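Local coordinates for mannosephosphate isomerase, putative (PDB 1ZX5), which probably catalyses the reversible interconversion of D-mannose 6-phosphate and D-fructose 6-phosphate, as a zinc-dependent isomerase of the type 1 family, at residues 123-128 with 180-185; 22-27 with 89-94; 70-75 with 274-279; 249-254 with 294-299. All coordinates share one frame; numbering follows the deposited sequence. Where two conformers were deposited one is given.

Interaction 1. Residues 123-128 with 180-185; sequences VFNKGK and GLRVLE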
loop_
_atom_site.group_PDB
_atom_site.type_symbol
_atom_site.label_atom_id
_atom_site.label_comp_id
_atom_site.label_asym_id
_atom_site.label_seq_id
_atom_site.Cartn_x
_atom_site.Cartn_y
_atom_site.Cartn_z
ATOM N N VAL A 123 8.862 -1.653 3.755
ATOM C CA VAL A 123 9.221 -0.954 4.975
ATOM C C VAL A 123 10.399 -0.018 4.669
ATOM O O VAL A 123 11.229 -0.328 3.822
ATOM C CB VAL A 123 9.575 -2.033 6.043
ATOM C CG1 VAL A 123 10.428 -1.492 7.158
ATOM C CG2 VAL A 123 8.299 -2.736 6.561
ATOM N N PHE A 124 10.469 1.125 5.348
ATOM C CA PHE A 124 11.512 2.111 5.071
ATOM C C PHE A 124 12.519 2.302 6.186
ATOM O O PHE A 124 13.495 3.010 6.007
ATOM C CB PHE A 124 10.897 3.469 4.690
ATOM C CG PHE A 124 10.145 3.437 3.394
ATOM C CD1 PHE A 124 10.803 3.138 2.198
ATOM C CD2 PHE A 124 8.782 3.658 3.369
ATOM C CE1 PHE A 124 10.112 3.073 0.992
ATOM C CE2 PHE A 124 8.080 3.620 2.169
ATOM C CZ PHE A 124 8.750 3.329 0.974
ATOM N N ASN A 125 12.295 1.679 7.336
ATOM C CA ASN A 125 13.122 1.977 8.495
ATOM C C ASN A 125 13.319 0.737 9.353
ATOM O O ASN A 125 12.907 -0.357 8.971
ATOM C CB ASN A 125 12.516 3.147 9.305
ATOM C CG ASN A 125 11.250 2.752 10.068
ATOM O OD1 ASN A 125 10.473 1.900 9.622
ATOM N ND2 ASN A 125 11.046 3.365 11.230
ATOM N N LYS A 126 13.945 0.920 10.509
ATOM C CA LYS A 126 14.081 -0.150 11.480
ATOM C C LYS A 126 13.018 0.006 12.562
ATOM O O LYS A 126 13.088 0.887 13.425
ATOM C CB LYS A 126 15.515 -0.219 12.024
ATOM C CG LYS A 126 16.547 -0.112 10.869
ATOM C CD LYS A 126 17.892 -0.817 11.094
ATOM C CE LYS A 126 18.819 -0.007 11.956
ATOM N NZ LYS A 126 19.987 -0.846 12.409
ATOM N N GLY A 127 12.005 -0.842 12.474
ATOM C CA GLY A 127 10.864 -0.781 13.372
ATOM C C GLY A 127 10.438 -2.201 13.635
ATOM O O GLY A 127 11.230 -3.126 13.457
ATOM N N LYS A 128 9.186 -2.375 14.044
ATOM C CA LYS A 128 8.656 -3.704 14.316
ATOM C C LYS A 128 7.384 -3.978 13.526
ATOM O O LYS A 128 6.409 -3.226 13.618
ATOM C CB LYS A 128 8.398 -3.881 15.811
ATOM C CG LYS A 128 9.631 -4.268 16.593
ATOM C CD LYS A 128 9.533 -3.841 18.047
ATOM C CE LYS A 128 10.625 -4.515 18.858
ATOM N NZ LYS A 128 11.247 -3.614 19.894
ATOM N N GLY A 180 6.530 1.806 15.400
ATOM C CA GLY A 180 7.706 2.578 15.025
ATOM C C GLY A 180 8.112 2.288 13.591
ATOM O O GLY A 180 9.300 2.287 13.264
ATOM N N LEU A 181 7.113 2.050 12.746
ATOM C CA LEU A 181 7.307 1.483 11.425
ATOM C C LEU A 181 6.787 2.399 10.324
ATOM O O LEU A 181 5.612 2.795 10.343
ATOM C CB LEU A 181 6.602 0.124 11.337
ATOM C CG LEU A 181 7.020 -0.813 10.206
ATOM C CD1 LEU A 181 8.415 -1.397 10.452
ATOM C CD2 LEU A 181 5.971 -1.914 10.043
ATOM N N ARG A 182 7.671 2.723 9.376
ATOM C CA ARG A 182 7.333 3.528 8.203
ATOM C C ARG A 182 7.251 2.595 7.011
ATOM O O ARG A 182 8.185 1.848 6.736
ATOM C CB ARG A 182 8.409 4.579 7.940
ATOM C CG ARG A 182 8.604 5.543 9.090
ATOM C CD ARG A 182 9.885 6.306 8.923
ATOM N NE ARG A 182 10.046 7.285 9.986
ATOM C CZ ARG A 182 11.083 8.119 10.088
ATOM N NH1 ARG A 182 12.066 8.089 9.196
ATOM N NH2 ARG A 182 11.141 8.985 11.086
ATOM N N VAL A 183 6.136 2.647 6.291
ATOM C CA VAL A 183 5.845 1.589 5.325
ATOM C C VAL A 183 5.006 2.106 4.148
ATOM O O VAL A 183 4.164 3.016 4.295
ATOM C CB VAL A 183 5.238 0.308 6.063
ATOM C CG1 VAL A 183 4.170 0.693 7.048
ATOM C CG2 VAL A 183 4.708 -0.746 5.089
ATOM N N LEU A 184 5.303 1.572 2.967
ATOM C CA LEU A 184 4.464 1.721 1.800
ATOM C C LEU A 184 3.597 0.470 1.721
ATOM O O LEU A 184 4.127 -0.646 1.649
ATOM C CB LEU A 184 5.352 1.839 0.559
ATOM C CG LEU A 184 4.695 1.881 -0.832
ATOM C CD1 LEU A 184 3.808 3.116 -0.971
ATOM C CD2 LEU A 184 5.746 1.878 -1.916
ATOM N N GLU A 185 2.274 0.641 1.721
ATOM C CA GLU A 185 1.344 -0.499 1.667
ATOM C C GLU A 185 0.497 -0.481 0.393
ATOM O O GLU A 185 -0.358 0.394 0.212
ATOM C CB GLU A 185 0.451 -0.560 2.938
ATOM C CG GLU A 185 1.251 -0.717 4.235
ATOM C CD GLU A 185 0.422 -0.932 5.505
ATOM O OE1 GLU A 185 -0.788 -1.254 5.426
ATOM O OE2 GLU A 185 1.015 -0.788 6.599
HETATM O O HOH W 1 11.376 2.437 14.760
#
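The carbonyl oxygen of Gly180 is gripped by more than one group. Asn125 ND2 donates to Gly180 O at 2.9 Å, and water 1 donates to the same Gly180 O at 2.6 Å. The water also donates to Lys126 O, so it ties the loop to the residue just before strand 181-188. Gly127 adds a weaker CA-H...O contact, with Gly127 CA 3.4 Å from Gly180 O. The other end of the Asn125 amide takes the backbone N-H of Arg182. This bond, Arg182 N to Asn125 OD1, is 2.9 Å long and almost straight at the hydrogen, but the donor lies above the carbonyl plane. CG of Asn125 stands between its backbone N and carbonyl carbon (chi1 72°), which turns the amide in toward the strand. Cutting Asn125 back to an alanine would remove both amide bonds; Arg182 N would probably lose its mate, and Gly180 O would be left to the water and the Gly127 contact. Further along, Phe124 N donates to Arg182 O at 2.8 Å. The Phe124 ring reaches on to Leu184, with Phe124 CE2 3.6 Å from Leu184 CB. Val123 CG1 meets Leu181 CD1 at 3.9 Å. Val123 and Val183 form a non-hydrogen-bonded antiparallel pair, where strand 119-123 ends beside strand 181-188 in the N-terminal cupin sheet. Gly180 and Leu181 both face Ala92, a G1 beta bulge with positive phi at the glycine. A CB on Gly127 would clash with Gly180 O. One side-chain amide thus stands in for strand pairing, serving an N-H and a C=O where the loop has left the sheet.

Interaction 2. Residues 22-27 with 89-94; sequences GEWIAL and LIDAAS. With EDO (1,2-ethanediol), chain C.
The indole of Trp24 lies against Asp91 and the backbone beside it. Asp91 CB sits at the ring edge, 3.8 Å from Trp24 CE3. The corner of the ring at Trp24 CZ3 reaches the main chain, 3.6 Å from Ile90 O. Here the short helix 24-28 packs on strand 85-92, an inner strand of the antiparallel N-terminal cupin sheet. The ring and the Asp91 carboxylate are strongly inclined, with their planes 71° apart. Trp24 has its CG anti to the backbone N (chi1 172°), which sends the ring along the strand toward Leu89. Ile25, the next residue of the helix, passes Asp91 in the opposite direction. Ile25 CD1 ends 3.6 Å from Leu89 O, and strand 36-41 supplies Ile36 and Ser39 as further neighbours. The Asp91 carboxylate meets the chain just ahead of the helix. Gly22 N donates to Asp91 OD2 at 3.0 Å, from above the carboxylate plane and with a bent N-H...O angle of 136°. Water 2 donates to Asp91 OD2 at 2.6 Å. Water 2 also accepts from Ile25 N at 2.9 Å, so one water joins the first turn of the helix to the carboxylate. Gly22 is close-set, since a CB there would come tightly against both Asp91 OD2 and the methyl of Ala93. On the pyrrole edge of the indole, Trp24 NE1 donates to O1 of a bound 1,2-ethanediol at 3.3 Å, with the oxygen near the ring plane.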
loop_
_atom_site.group_PDB
_atom_site.type_symbol
_atom_site.label_atom_id
_atom_site.label_comp_id
_atom_site.label_asym_id
_atom_site.label_seq_id
_atom_site.Cartn_x
_atom_site.Cartn_y
_atom_site.Cartn_z
ATOM N N GLY A 22 3.109 9.904 13.335
ATOM C CA GLY A 22 4.163 10.785 13.841
ATOM C C GLY A 22 4.380 11.968 12.910
ATOM O O GLY A 22 3.412 12.567 12.451
ATOM N N GLU A 23 5.646 12.278 12.613
ATOM C CA GLU A 23 6.021 13.442 11.801
ATOM C C GLU A 23 6.486 13.124 10.389
ATOM O O GLU A 23 6.666 14.041 9.580
ATOM C CB GLU A 23 7.110 14.259 12.509
ATOM C CG GLU A 23 6.604 14.957 13.745
ATOM C CD GLU A 23 7.667 15.796 14.445
ATOM O OE1 GLU A 23 7.970 15.491 15.618
ATOM O OE2 GLU A 23 8.160 16.774 13.849
ATOM N N TRP A 24 6.699 11.840 10.102
ATOM C CA TRP A 24 7.419 11.401 8.886
ATOM C C TRP A 24 6.715 11.809 7.594
ATOM O O TRP A 24 7.335 12.353 6.680
ATOM C CB TRP A 24 7.648 9.869 8.927
ATOM C CG TRP A 24 8.218 9.253 7.659
ATOM C CD1 TRP A 24 9.455 9.516 7.086
ATOM C CD2 TRP A 24 7.612 8.231 6.839
ATOM N NE1 TRP A 24 9.626 8.738 5.961
ATOM C CE2 TRP A 24 8.526 7.939 5.789
ATOM C CE3 TRP A 24 6.393 7.532 6.895
ATOM C CZ2 TRP A 24 8.250 6.992 4.793
ATOM C CZ3 TRP A 24 6.104 6.593 5.902
ATOM C CH2 TRP A 24 7.037 6.329 4.864
ATOM N N ILE A 25 5.415 11.545 7.519
ATOM C CA ILE A 25 4.663 11.828 6.296
ATOM C C ILE A 25 4.633 13.331 5.948
ATOM O O ILE A 25 4.984 13.699 4.826
ATOM C CB ILE A 25 3.255 11.202 6.322
ATOM C CG1 ILE A 25 3.384 9.673 6.205
ATOM C CG2 ILE A 25 2.385 11.791 5.180
ATOM C CD1 ILE A 25 2.098 8.929 6.411
ATOM N N ALA A 26 4.242 14.183 6.893
ATOM C CA ALA A 26 4.219 15.626 6.630
ATOM C C ALA A 26 5.590 16.102 6.141
ATOM O O ALA A 26 5.680 16.920 5.223
ATOM C CB ALA A 26 3.789 16.408 7.862
ATOM N N LEU A 27 6.652 15.561 6.738
ATOM C CA LEU A 27 8.012 15.915 6.352
ATOM C C LEU A 27 8.331 15.486 4.919
ATOM O O LEU A 27 8.921 16.262 4.174
ATOM C CB LEU A 27 9.032 15.358 7.344
ATOM C CG LEU A 27 10.281 16.236 7.461
ATOM C CD1 LEU A 27 10.000 17.442 8.380
ATOM C CD2 LEU A 27 11.490 15.421 7.960
ATOM N N LEU A 89 1.216 5.476 1.931
ATOM C CA LEU A 89 2.282 5.617 2.912
ATOM C C LEU A 89 1.636 5.551 4.289
ATOM O O LEU A 89 0.597 6.194 4.518
ATOM C CB LEU A 89 3.035 6.948 2.742
ATOM C CG LEU A 89 3.754 7.161 1.404
ATOM C CD1 LEU A 89 4.333 8.570 1.341
ATOM C CD2 LEU A 89 4.833 6.096 1.210
ATOM N N ILE A 90 2.240 4.766 5.187
ATOM C CA ILE A 90 1.725 4.570 6.556
ATOM C C ILE A 90 2.843 4.842 7.557
ATOM O O ILE A 90 3.921 4.260 7.468
ATOM C CB ILE A 90 1.207 3.113 6.793
ATOM C CG1 ILE A 90 0.136 2.703 5.767
ATOM C CG2 ILE A 90 0.763 2.888 8.277
ATOM C CD1 ILE A 90 -1.209 3.310 5.981
ATOM N N ASP A 91 2.579 5.729 8.506
ATOM C CA ASP A 91 3.518 6.013 9.578
ATOM C C ASP A 91 2.955 5.458 10.881
ATOM O O ASP A 91 2.261 6.165 11.626
ATOM C CB ASP A 91 3.793 7.520 9.689
ATOM C CG ASP A 91 4.867 7.847 10.723
ATOM O OD1 ASP A 91 5.644 6.931 11.078
ATOM O OD2 ASP A 91 4.933 9.019 11.190
ATOM N N ALA A 92 3.221 4.176 11.129
ATOM C CA ALA A 92 2.750 3.522 12.350
ATOM C C ALA A 92 3.763 3.806 13.451
ATOM O O ALA A 92 4.544 2.936 13.834
ATOM C CB ALA A 92 2.552 2.007 12.117
ATOM N N ALA A 93 3.768 5.045 13.936
ATOM C CA ALA A 93 4.817 5.497 14.843
ATOM C C ALA A 93 4.582 4.946 16.253
ATOM O O ALA A 93 5.486 4.385 16.854
ATOM C CB ALA A 93 4.933 7.040 14.839
ATOM N N SER A 94 3.366 5.112 16.760
ATOM C CA SER A 94 2.900 4.407 17.944
ATOM C C SER A 94 2.361 3.069 17.488
ATOM O O SER A 94 1.965 2.938 16.332
ATOM C CB SER A 94 1.765 5.172 18.609
ATOM O OG SER A 94 2.231 6.431 18.987
HETATM C C1 EDO C . 12.199 6.840 2.889
HETATM O O1 EDO C . 12.070 7.723 4.023
HETATM C C2 EDO C . 10.862 6.754 2.142
HETATM O O2 EDO C . 10.715 7.854 1.242
HETATM O O HOH W 2 3.739 10.910 9.843
#

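Interaction 3. Residues 70-75 with 274-279; sequences DELLGR and SCLVPA
This is a buried contact between the C-terminal end of a helix and the residues that follow strand 274-277. Helix 61-73 ends here against residues 276-279, and the two come from sequence regions almost two hundred residues apart. One backbone hydrogen bond crosses the contact. Ala279 N donates to Leu72 O at 3.2 Å, with the donor 44° out of the carbonyl plane. The Ala279 methyl then fits against the end of the helix. Ala279 CB lies 3.3 Å from Leu72 O and 3.4 Å from Gly74 CA, the latter closer than carbons usually approach. Gly74 is the first residue to leave the helical path. It has positive phi (62°), and a CB on it would collide with the Ala279 methyl. Strand 274-277 is a strand of the C-terminal cupin sheet, next to strand 250-256, so the contact joins that domain to a helix from the catalytic part of the chain. The apolar share belongs to Leu72. Its backbone-to-CB bond points away from the strand, but the side chain turns back and crosses Pro278 obliquely, with Leu72 CD2 4.0 Å from Pro278 CB. Leu72 CD2 also meets Leu276 CD2 at 4.1 Å, and Leu64 of the helix touches both leucines. The carboxylate of Glu71 is hydrogen-bonded beyond the segments: OE2 to Ser280 OG and Leu4 N, OE1 to Glu3 N.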
loop_
_atom_site.group_PDB
_atom_site.type_symbol
_atom_site.label_atom_id
_atom_site.label_comp_id
_atom_site.label_asym_id
_atom_site.label_seq_id
_atom_site.Cartn_x
_atom_site.Cartn_y
_atom_site.Cartn_z
ATOM N N ASP A 70 -9.278 1.890 -20.054
ATOM C CA ASP A 70 -8.574 0.980 -20.975
ATOM C C ASP A 70 -7.128 1.404 -21.207
ATOM O O ASP A 70 -6.228 0.578 -21.142
ATOM C CB ASP A 70 -9.298 0.865 -22.331
ATOM C CG ASP A 70 -10.672 0.202 -22.224
ATOM O OD1 ASP A 70 -11.026 -0.330 -21.143
ATOM O OD2 ASP A 70 -11.410 0.212 -23.236
ATOM N N GLU A 71 -6.922 2.694 -21.476
ATOM C CA GLU A 71 -5.577 3.255 -21.629
ATOM C C GLU A 71 -4.734 3.152 -20.354
ATOM O O GLU A 71 -3.547 2.834 -20.422
ATOM C CB GLU A 71 -5.621 4.711 -22.104
ATOM C CG GLU A 71 -4.251 5.207 -22.549
ATOM C CD GLU A 71 -4.216 6.675 -22.954
ATOM O OE1 GLU A 71 -5.294 7.264 -23.208
ATOM O OE2 GLU A 71 -3.092 7.230 -23.030
ATOM N N LEU A 72 -5.345 3.419 -19.200
ATOM C CA LEU A 72 -4.639 3.293 -17.928
ATOM C C LEU A 72 -4.212 1.858 -17.633
ATOM O O LEU A 72 -3.073 1.617 -17.234
ATOM C CB LEU A 72 -5.478 3.820 -16.761
ATOM C CG LEU A 72 -5.495 5.318 -16.458
ATOM C CD1 LEU A 72 -6.531 5.579 -15.368
ATOM C CD2 LEU A 72 -4.122 5.816 -16.028
ATOM N N LEU A 73 -5.129 0.914 -17.829
ATOM C CA LEU A 73 -4.898 -0.464 -17.413
ATOM C C LEU A 73 -4.132 -1.285 -18.433
ATOM O O LEU A 73 -3.408 -2.212 -18.056
ATOM C CB LEU A 73 -6.212 -1.159 -17.062
ATOM C CG LEU A 73 -6.989 -0.660 -15.838
ATOM C CD1 LEU A 73 -8.342 -1.373 -15.771
ATOM C CD2 LEU A 73 -6.215 -0.837 -14.525
ATOM N N GLY A 74 -4.294 -0.951 -19.714
ATOM C CA GLY A 74 -3.606 -1.655 -20.788
ATOM C C GLY A 74 -3.998 -3.113 -20.838
ATOM O O GLY A 74 -5.186 -3.434 -20.950
ATOM N N ARG A 75 -3.006 -3.994 -20.725
ATOM C CA ARG A 75 -3.234 -5.442 -20.784
ATOM C C ARG A 75 -4.028 -5.972 -19.582
ATOM O O ARG A 75 -4.551 -7.090 -19.626
ATOM C CB ARG A 75 -1.914 -6.202 -20.940
ATOM C CG ARG A 75 -1.173 -5.897 -22.240
ATOM C CD ARG A 75 0.043 -6.806 -22.466
ATOM N NE ARG A 75 0.998 -6.734 -21.363
ATOM C CZ ARG A 75 1.213 -7.702 -20.472
ATOM N NH1 ARG A 75 0.548 -8.853 -20.547
ATOM N NH2 ARG A 75 2.105 -7.518 -19.498
ATOM N N SER A 274 4.858 10.480 -5.609
ATOM C CA SER A 274 4.524 9.406 -6.513
ATOM C C SER A 274 4.102 9.945 -7.859
ATOM O O SER A 274 3.651 11.089 -7.996
ATOM C CB SER A 274 3.359 8.569 -5.974
ATOM O OG SER A 274 3.718 7.972 -4.756
ATOM N N CYS A 275 4.152 9.044 -8.824
ATOM C CA CYS A 275 3.860 9.360 -10.176
ATOM C C CYS A 275 3.048 8.191 -10.753
ATOM O O CYS A 275 3.396 7.031 -10.550
ATOM C CB CYS A 275 5.232 9.489 -10.845
ATOM S SG CYS A 275 5.189 9.672 -12.474
ATOM N N LEU A 276 1.964 8.503 -11.459
ATOM C CA LEU A 276 1.134 7.501 -12.125
ATOM C C LEU A 276 1.497 7.423 -13.618
ATOM O O LEU A 276 1.458 8.431 -14.333
ATOM C CB LEU A 276 -0.356 7.837 -11.942
ATOM C CG LEU A 276 -1.426 7.055 -12.726
ATOM C CD1 LEU A 276 -1.577 5.640 -12.206
ATOM C CD2 LEU A 276 -2.787 7.779 -12.640
ATOM N N VAL A 277 1.856 6.223 -14.072
ATOM C CA VAL A 277 2.256 5.997 -15.449
ATOM C C VAL A 277 1.203 5.121 -16.130
ATOM O O VAL A 277 1.062 3.947 -15.783
ATOM C CB VAL A 277 3.646 5.309 -15.537
ATOM C CG1 VAL A 277 4.111 5.202 -17.005
ATOM C CG2 VAL A 277 4.690 6.038 -14.646
ATOM N N PRO A 278 0.447 5.692 -17.084
ATOM C CA PRO A 278 -0.527 4.888 -17.837
ATOM C C PRO A 278 0.137 3.783 -18.666
ATOM O O PRO A 278 1.278 3.944 -19.112
ATOM C CB PRO A 278 -1.219 5.914 -18.755
ATOM C CG PRO A 278 -0.942 7.260 -18.127
ATOM C CD PRO A 278 0.434 7.108 -17.504
ATOM N N ALA A 279 -0.582 2.677 -18.854
ATOM C CA ALA A 279 -0.134 1.552 -19.695
ATOM C C ALA A 279 0.247 1.941 -21.115
ATOM O O ALA A 279 1.037 1.244 -21.756
ATOM C CB ALA A 279 -1.192 0.476 -19.737
#

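Interaction 4. Residues 249-254 with 294-299; sequences MNILYA and VRIYLK. With EDO (1,2-ethanediol), chain C.
Four backbone hydrogen bonds join residues 249-254 to residues 294-299. Ile251 and Ile296 form one hydrogen-bonded antiparallel pair, with Ile296 N to Ile251 O at 2.8 Å. Tyr253 and Val294 form the next, with Val294 N to Tyr253 O at 2.8 Å and nearly straight. Asn250 with Tyr297 and Leu252 with Arg295 are non-hydrogen-bonded pairs. On one face Ile251 CG2 meets Ile296 CD1 at 4.1 Å, and Val294 CG2 lies at the edge of the Tyr253 ring. That ring ends in a hydroxyl, and Tyr253 OH donates to O2 of the bound 1,2-ethanediol at 2.7 Å. On the other face the Arg295 chain bends at chi3 (69°), which brings its guanidinium in beside Asn250 and Tyr297. Tyr297 CD2 sits 3.4 Å above one face of the Arg295 guanidinium, offset toward its rim, and the side-chain amide of Asn250 lies at the edge. Outside the two strands Glu233 forms a salt bridge with Arg295 NE, and Glu226 holds Tyr297 OH. Without the guanidinium, as with an alanine at Arg295, Glu233 would probably lose its positive mate and the Tyr297 ring its neighbour at CD2. Strand 250-256 is bordered on its other side by strand 274-277, and strand 291-298 by strand 230-237, all in the C-terminal cupin sheet. The isoleucine face packs on strands 85-92 and 181-188 through Val87, Leu184 and Val186.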
loop_
_atom_site.group_PDB
_atom_site.type_symbol
_atom_site.label_atom_id
_atom_site.label_comp_id
_atom_site.label_asym_id
_atom_site.label_seq_id
_atom_site.Cartn_x
_atom_site.Cartn_y
_atom_site.Cartn_z
HETATM N N MSE A 249 -0.771 -0.469 -16.091
HETATM C CA MSE A 249 -0.620 0.683 -15.206
HETATM C C MSE A 249 0.518 0.474 -14.196
HETATM O O MSE A 249 0.629 -0.601 -13.581
HETATM C CB MSE A 249 -1.922 0.928 -14.454
HETATM C CG MSE A 249 -2.064 2.309 -13.856
HETATM SE SE MSE A 249 -3.655 2.407 -12.645
HETATM C CE MSE A 249 -2.911 1.401 -11.100
ATOM N N ASN A 250 1.362 1.497 -14.054
ATOM C CA ASN A 250 2.390 1.538 -13.024
ATOM C C ASN A 250 2.200 2.788 -12.152
ATOM O O ASN A 250 1.618 3.794 -12.593
ATOM C CB ASN A 250 3.803 1.562 -13.631
ATOM C CG ASN A 250 4.248 0.211 -14.213
ATOM O OD1 ASN A 250 3.452 -0.583 -14.726
ATOM N ND2 ASN A 250 5.532 -0.034 -14.158
ATOM N N ILE A 251 2.693 2.707 -10.918
ATOM C CA ILE A 251 2.851 3.867 -10.049
ATOM C C ILE A 251 4.295 3.832 -9.565
ATOM O O ILE A 251 4.806 2.780 -9.194
ATOM C CB ILE A 251 1.828 3.875 -8.856
ATOM C CG1 ILE A 251 0.408 4.199 -9.360
ATOM C CG2 ILE A 251 2.246 4.880 -7.756
ATOM C CD1 ILE A 251 -0.717 3.972 -8.335
ATOM N N LEU A 252 4.953 4.981 -9.592
ATOM C CA LEU A 252 6.328 5.107 -9.123
ATOM C C LEU A 252 6.323 5.881 -7.823
ATOM O O LEU A 252 5.649 6.904 -7.715
ATOM C CB LEU A 252 7.182 5.881 -10.146
ATOM C CG LEU A 252 7.203 5.398 -11.594
ATOM C CD1 LEU A 252 7.960 6.414 -12.474
ATOM C CD2 LEU A 252 7.819 3.989 -11.713
ATOM N N TYR A 253 7.083 5.414 -6.838
ATOM C CA TYR A 253 7.259 6.182 -5.612
ATOM C C TYR A 253 8.742 6.460 -5.408
ATOM O O TYR A 253 9.555 5.533 -5.406
ATOM C CB TYR A 253 6.659 5.462 -4.391
ATOM C CG TYR A 253 7.025 6.167 -3.099
ATOM C CD1 TYR A 253 6.389 7.361 -2.729
ATOM C CD2 TYR A 253 8.030 5.668 -2.274
ATOM C CE1 TYR A 253 6.749 8.046 -1.567
ATOM C CE2 TYR A 253 8.393 6.328 -1.106
ATOM C CZ TYR A 253 7.758 7.514 -0.762
ATOM O OH TYR A 253 8.131 8.173 0.385
ATOM N N ALA A 254 9.095 7.731 -5.219
ATOM C CA ALA A 254 10.495 8.116 -5.002
ATOM C C ALA A 254 10.873 7.933 -3.533
ATOM O O ALA A 254 10.510 8.744 -2.690
ATOM C CB ALA A 254 10.738 9.574 -5.459
ATOM N N VAL A 294 10.496 3.092 -6.314
ATOM C CA VAL A 294 9.665 1.915 -6.199
ATOM C C VAL A 294 8.729 1.870 -7.395
ATOM O O VAL A 294 8.014 2.844 -7.668
ATOM C CB VAL A 294 8.833 1.927 -4.878
ATOM C CG1 VAL A 294 8.037 0.612 -4.726
ATOM C CG2 VAL A 294 9.750 2.176 -3.657
ATOM N N ARG A 295 8.727 0.748 -8.108
ATOM C CA ARG A 295 7.777 0.544 -9.191
ATOM C C ARG A 295 6.651 -0.380 -8.715
ATOM O O ARG A 295 6.900 -1.511 -8.314
ATOM C CB ARG A 295 8.472 -0.052 -10.414
ATOM C CG ARG A 295 7.601 -0.060 -11.649
ATOM C CD ARG A 295 8.301 -0.682 -12.855
ATOM N NE ARG A 295 8.497 -2.120 -12.718
ATOM C CZ ARG A 295 7.722 -3.058 -13.255
ATOM N NH1 ARG A 295 8.023 -4.342 -13.060
ATOM N NH2 ARG A 295 6.666 -2.737 -14.001
ATOM N N ILE A 296 5.422 0.118 -8.772
ATOM C CA ILE A 296 4.243 -0.639 -8.395
ATOM C C ILE A 296 3.529 -0.995 -9.697
ATOM O O ILE A 296 3.335 -0.148 -10.553
ATOM C CB ILE A 296 3.328 0.190 -7.421
ATOM C CG1 ILE A 296 4.133 0.637 -6.194
ATOM C CG2 ILE A 296 2.061 -0.598 -7.025
ATOM C CD1 ILE A 296 3.514 1.817 -5.403
ATOM N N TYR A 297 3.168 -2.254 -9.866
ATOM C CA TYR A 297 2.628 -2.700 -11.143
ATOM C C TYR A 297 1.484 -3.680 -10.932
ATOM O O TYR A 297 1.402 -4.353 -9.902
ATOM C CB TYR A 297 3.734 -3.343 -12.013
ATOM C CG TYR A 297 4.485 -4.434 -11.297
ATOM C CD1 TYR A 297 4.042 -5.762 -11.353
ATOM C CD2 TYR A 297 5.623 -4.144 -10.534
ATOM C CE1 TYR A 297 4.704 -6.771 -10.689
ATOM C CE2 TYR A 297 6.308 -5.155 -9.864
ATOM C CZ TYR A 297 5.838 -6.466 -9.941
ATOM O OH TYR A 297 6.499 -7.489 -9.283
ATOM N N LEU A 298 0.605 -3.750 -11.925
ATOM C CA LEU A 298 -0.473 -4.729 -11.940
ATOM C C LEU A 298 0.049 -6.019 -12.560
ATOM O O LEU A 298 0.981 -6.002 -13.366
ATOM C CB LEU A 298 -1.671 -4.187 -12.716
ATOM C CG LEU A 298 -2.218 -2.828 -12.266
ATOM C CD1 LEU A 298 -3.430 -2.452 -13.117
ATOM C CD2 LEU A 298 -2.558 -2.805 -10.755
ATOM N N LYS A 299 -0.527 -7.137 -12.149
ATOM C CA LYS A 299 -0.171 -8.426 -12.702
ATOM C C LYS A 299 -1.365 -9.005 -13.450
ATOM O O LYS A 299 -2.502 -8.981 -12.963
ATOM C CB LYS A 299 0.288 -9.378 -11.602
ATOM C CG LYS A 299 1.681 -9.091 -11.093
ATOM C CD LYS A 299 1.995 -9.942 -9.885
ATOM C CE LYS A 299 2.239 -11.398 -10.275
ATOM N NZ LYS A 299 2.293 -12.270 -9.072
HETATM C C1 EDO C . 12.199 6.840 2.889
HETATM O O1 EDO C . 12.070 7.723 4.023
HETATM C C2 EDO C . 10.862 6.754 2.142
HETATM O O2 EDO C . 10.715 7.854 1.242
#

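Interactions 1 and 2 share the N-terminal cupin sheet, where strands 85-92 and 181-188 are neighbours; Val183 O lies 2.7 Å from Ile90 N. Interactions 3 and 4 share the C-terminal sheet in the same way, with Cys275 O 2.7 Å from Leu252 N. Their centres, like those of the first two, are 9 Å apart. The two pairs meet through side chains: Phe124 CZ is 3.7 Å from Tyr253 CE2, and Leu89 CD2 is 3.8 Å from Tyr253 CZ. One 1,2-ethanediol bridges Trp24 of interaction 2 and Tyr253 of interaction 4. The fructofuranose pocket includes Pro95, Thr96 and Gln97, which directly follow segment 89-94. Interaction 3, centred 28 Å from interaction 2, lies across the chain's centre from it.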